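PTS-dependent dihydroxyacetone kinase operon regulatory protein (Escherichia coli, PDB 4LRZ) activates transcription of the dhaKLM operon from a sigma-70 promoter and represses its own expression, this chain being its sensor region. Local coordinates at residues A147-I161 with T178-L190. Sequence-based numbering, arbitrary orientation.
Sequences ATPLFDSKGRLTGTI and TLAIAREVGNLLL
Strand 147-151 lies on helix 178-190 almost parallel to it, axes 7.2 Å apart and 7° off, while its antiparallel neighbour 157-161 runs back at 151° to the helix. This is the GAF domain of the sensor region: the hairpin belongs to its five-stranded antiparallel sheet, and the helix is part of the long helix 174-211 that packs on one sheet face and runs on to the PAS domain. A classic beta bulge sets Thr158 and Gly159 both opposite Leu150, whose O takes Thr158 N and, weakly, Gly159 N. Near the N-terminal end of 178-190, Thr148 OG1 and Thr178 OG1 share a hydrogen bond of 2.8 Å; Thr178 OG1 also bonds Leu175 O, so this buried hydroxyl has two partners. In Thr148 the methyl CG2 stands anti to the backbone N and OG1 beside it (chi1 -60°), which turns OG1 to Thr178 and CG2 to Ala182 CB, 3.7 Å away. A valine here would probably leave Thr178 OG1 without its partner on the strand. Small Ala182 probably helps the strands come close, with Ile161 CG1 4.0 Å from its CB. Ile161 also crosses Ile181 at about a right angle, their CG2 methyls touching. One turn on, Leu150 CD1 lies 3.6 Å from Gly186 N and reaches Val185 CG1. At the bulge itself, Thr158 and Leu189 meet tip to tip, CG2 to CD1 at 4.1 Å, while Thr158 OG1 bonds Lys50 NZ.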
# COMPACT_ATOMS: atom_id res chain seq x y z
N ALA F 147 12.30 4.87 -19.02
CA ALA F 147 11.06 4.16 -18.76
C ALA F 147 11.25 3.08 -17.73
O ALA F 147 12.35 2.50 -17.56
CB ALA F 147 10.48 3.59 -20.07
N THR F 148 10.17 2.79 -17.04
CA THR F 148 10.21 1.73 -16.08
C THR F 148 8.89 1.01 -16.21
O THR F 148 7.87 1.67 -16.32
CB THR F 148 10.38 2.30 -14.63
OG1 THR F 148 11.62 3.04 -14.56
CG2 THR F 148 10.43 1.20 -13.62
N PRO F 149 8.89 -0.32 -16.15
CA PRO F 149 7.64 -1.02 -16.18
C PRO F 149 6.94 -0.99 -14.80
O PRO F 149 7.62 -0.89 -13.77
CB PRO F 149 8.07 -2.45 -16.53
CG PRO F 149 9.42 -2.61 -15.98
CD PRO F 149 10.05 -1.25 -16.16
N LEU F 150 5.61 -1.08 -14.79
CA LEU F 150 4.96 -1.29 -13.53
C LEU F 150 4.04 -2.48 -13.47
O LEU F 150 3.50 -2.96 -14.50
CB LEU F 150 4.25 -0.04 -13.04
CG LEU F 150 2.85 0.28 -13.49
CD1 LEU F 150 2.07 0.35 -12.24
CD2 LEU F 150 2.92 1.65 -14.14
N PHE F 151 3.85 -2.93 -12.24
CA PHE F 151 3.23 -4.23 -11.98
C PHE F 151 1.94 -4.22 -11.16
O PHE F 151 1.73 -3.37 -10.33
CB PHE F 151 4.29 -5.19 -11.42
CG PHE F 151 5.49 -5.38 -12.34
CD1 PHE F 151 5.44 -6.29 -13.39
CD2 PHE F 151 6.66 -4.61 -12.15
CE1 PHE F 151 6.58 -6.46 -14.28
CE2 PHE F 151 7.80 -4.78 -12.99
CZ PHE F 151 7.75 -5.70 -14.07
N ASP F 152 1.10 -5.21 -11.43
CA ASP F 152 -0.18 -5.46 -10.78
C ASP F 152 -0.23 -5.40 -9.26
O ASP F 152 0.66 -4.85 -8.58
CB ASP F 152 -0.69 -6.87 -11.18
CG ASP F 152 -1.61 -6.81 -12.32
OD1 ASP F 152 -1.99 -5.67 -12.65
OD2 ASP F 152 -1.96 -7.86 -12.91
N SER F 153 -1.32 -5.97 -8.76
CA SER F 153 -1.54 -6.31 -7.37
C SER F 153 -0.99 -7.75 -7.23
O SER F 153 -0.59 -8.19 -6.17
CB SER F 153 -3.07 -6.24 -7.08
OG SER F 153 -3.82 -5.60 -8.16
N LYS F 154 -0.92 -8.44 -8.36
CA LYS F 154 -0.71 -9.88 -8.45
C LYS F 154 0.58 -10.19 -9.21
O LYS F 154 0.82 -11.33 -9.61
CB LYS F 154 -1.91 -10.51 -9.20
CG LYS F 154 -3.31 -10.27 -8.53
CD LYS F 154 -3.65 -11.30 -7.39
CE LYS F 154 -3.90 -10.63 -5.99
NZ LYS F 154 -4.94 -9.55 -5.97
N GLY F 155 1.38 -9.15 -9.45
CA GLY F 155 2.75 -9.28 -9.94
C GLY F 155 3.04 -9.25 -11.43
O GLY F 155 4.20 -9.37 -11.81
N ARG F 156 2.02 -9.10 -12.29
CA ARG F 156 2.31 -9.04 -13.74
C ARG F 156 2.29 -7.63 -14.30
O ARG F 156 1.83 -6.69 -13.65
CB ARG F 156 1.40 -9.95 -14.59
CG ARG F 156 -0.07 -10.01 -14.19
CD ARG F 156 -0.99 -10.05 -15.43
NE ARG F 156 -1.92 -11.17 -15.38
CZ ARG F 156 -3.05 -11.21 -14.66
NH1 ARG F 156 -3.81 -12.32 -14.68
NH2 ARG F 156 -3.40 -10.16 -13.91
N LEU F 157 2.81 -7.51 -15.52
CA LEU F 157 3.05 -6.24 -16.18
C LEU F 157 1.72 -5.58 -16.55
O LEU F 157 0.78 -6.22 -17.04
CB LEU F 157 3.96 -6.41 -17.39
CG LEU F 157 4.19 -5.28 -18.40
CD1 LEU F 157 5.24 -4.32 -17.93
CD2 LEU F 157 4.60 -5.89 -19.75
N THR F 158 1.62 -4.31 -16.26
CA THR F 158 0.35 -3.61 -16.42
C THR F 158 0.54 -2.28 -17.12
O THR F 158 -0.41 -1.70 -17.62
CB THR F 158 -0.49 -3.61 -15.09
OG1 THR F 158 -1.87 -3.40 -15.41
CG2 THR F 158 0.05 -2.63 -13.94
N GLY F 159 1.79 -1.85 -17.24
CA GLY F 159 2.07 -0.59 -17.91
C GLY F 159 3.49 -0.14 -17.75
O GLY F 159 4.34 -0.91 -17.21
N THR F 160 3.76 1.10 -18.18
CA THR F 160 5.12 1.66 -18.21
C THR F 160 5.04 3.16 -17.96
O THR F 160 4.14 3.82 -18.46
CB THR F 160 5.80 1.46 -19.61
OG1 THR F 160 6.03 0.07 -19.83
CG2 THR F 160 7.15 2.19 -19.67
N ILE F 161 6.01 3.70 -17.21
CA ILE F 161 6.07 5.14 -16.97
C ILE F 161 7.28 5.61 -17.72
O ILE F 161 8.36 5.07 -17.54
CB ILE F 161 6.26 5.52 -15.45
CG1 ILE F 161 5.12 4.97 -14.59
CG2 ILE F 161 6.37 7.07 -15.23
CD1 ILE F 161 3.73 5.60 -14.85
N THR F 178 11.36 7.91 -12.96
CA THR F 178 10.37 7.03 -13.57
C THR F 178 10.27 5.77 -12.71
O THR F 178 9.18 5.30 -12.43
CB THR F 178 10.65 6.70 -15.10
OG1 THR F 178 11.73 5.77 -15.22
CG2 THR F 178 10.97 7.96 -15.89
N LEU F 179 11.41 5.24 -12.27
CA LEU F 179 11.40 4.09 -11.39
C LEU F 179 10.59 4.29 -10.09
O LEU F 179 9.72 3.48 -9.71
CB LEU F 179 12.84 3.66 -11.09
CG LEU F 179 13.15 2.61 -10.04
CD1 LEU F 179 12.88 1.23 -10.55
CD2 LEU F 179 14.57 2.72 -9.66
N ALA F 180 10.84 5.38 -9.43
CA ALA F 180 10.16 5.64 -8.17
C ALA F 180 8.66 5.85 -8.38
O ALA F 180 7.85 5.42 -7.54
CB ALA F 180 10.80 6.86 -7.53
N ILE F 181 8.29 6.53 -9.48
CA ILE F 181 6.87 6.72 -9.83
C ILE F 181 6.22 5.40 -10.24
O ILE F 181 5.14 5.09 -9.77
CB ILE F 181 6.66 7.78 -10.89
CG1 ILE F 181 7.01 9.15 -10.32
CG2 ILE F 181 5.24 7.79 -11.39
CD1 ILE F 181 7.16 10.19 -11.41
N ALA F 182 6.90 4.58 -11.04
CA ALA F 182 6.33 3.23 -11.35
C ALA F 182 6.14 2.43 -10.10
O ALA F 182 5.10 1.80 -9.92
CB ALA F 182 7.17 2.39 -12.41
N ARG F 183 7.13 2.42 -9.23
CA ARG F 183 6.92 1.71 -7.97
C ARG F 183 5.83 2.24 -7.04
O ARG F 183 5.14 1.47 -6.36
CB ARG F 183 8.22 1.46 -7.25
CG ARG F 183 8.66 0.02 -7.56
CD ARG F 183 10.10 -0.11 -8.04
NE ARG F 183 11.04 0.14 -6.96
CZ ARG F 183 12.27 -0.39 -6.89
NH1 ARG F 183 12.73 -1.22 -7.84
NH2 ARG F 183 13.04 -0.08 -5.86
N GLU F 184 5.62 3.55 -7.07
CA GLU F 184 4.58 4.18 -6.28
C GLU F 184 3.21 3.79 -6.82
O GLU F 184 2.37 3.36 -6.05
CB GLU F 184 4.78 5.70 -6.26
CG GLU F 184 3.50 6.51 -6.14
CD GLU F 184 3.74 8.00 -5.81
OE1 GLU F 184 3.05 8.48 -4.88
OE2 GLU F 184 4.58 8.69 -6.47
N VAL F 185 2.99 3.91 -8.13
CA VAL F 185 1.71 3.51 -8.74
C VAL F 185 1.44 1.97 -8.50
O VAL F 185 0.37 1.57 -8.02
CB VAL F 185 1.67 3.90 -10.24
CG1 VAL F 185 0.32 3.63 -10.83
CG2 VAL F 185 2.03 5.39 -10.43
N GLY F 186 2.43 1.14 -8.77
CA GLY F 186 2.39 -0.26 -8.35
C GLY F 186 1.92 -0.47 -6.92
O GLY F 186 0.92 -1.19 -6.65
N ASN F 187 2.56 0.18 -5.98
CA ASN F 187 2.19 -0.10 -4.61
C ASN F 187 0.79 0.39 -4.28
O ASN F 187 0.12 -0.18 -3.43
CB ASN F 187 3.25 0.41 -3.65
CG ASN F 187 4.54 -0.37 -3.76
OD1 ASN F 187 4.54 -1.56 -4.10
ND2 ASN F 187 5.65 0.30 -3.53
N LEU F 188 0.36 1.43 -4.99
CA LEU F 188 -0.96 1.93 -4.76
C LEU F 188 -2.00 0.94 -5.28
O LEU F 188 -3.07 0.85 -4.72
CB LEU F 188 -1.12 3.26 -5.43
CG LEU F 188 -1.07 4.59 -4.67
CD1 LEU F 188 -0.99 4.55 -3.17
CD2 LEU F 188 -0.06 5.53 -5.32
N LEU F 189 -1.68 0.20 -6.34
CA LEU F 189 -2.61 -0.82 -6.84
C LEU F 189 -2.67 -1.93 -5.80
O LEU F 189 -3.73 -2.45 -5.50
CB LEU F 189 -2.20 -1.38 -8.20
CG LEU F 189 -2.31 -0.41 -9.39
CD1 LEU F 189 -1.58 -1.00 -10.61
CD2 LEU F 189 -3.76 -0.06 -9.75
N LEU F 190 -1.53 -2.25 -5.23
CA LEU F 190 -1.48 -3.20 -4.14
C LEU F 190 -2.29 -2.78 -2.90
O LEU F 190 -2.96 -3.64 -2.27
CB LEU F 190 -0.02 -3.44 -3.75
CG LEU F 190 0.24 -4.39 -2.59
CD1 LEU F 190 -0.09 -5.79 -3.05
CD2 LEU F 190 1.73 -4.29 -2.19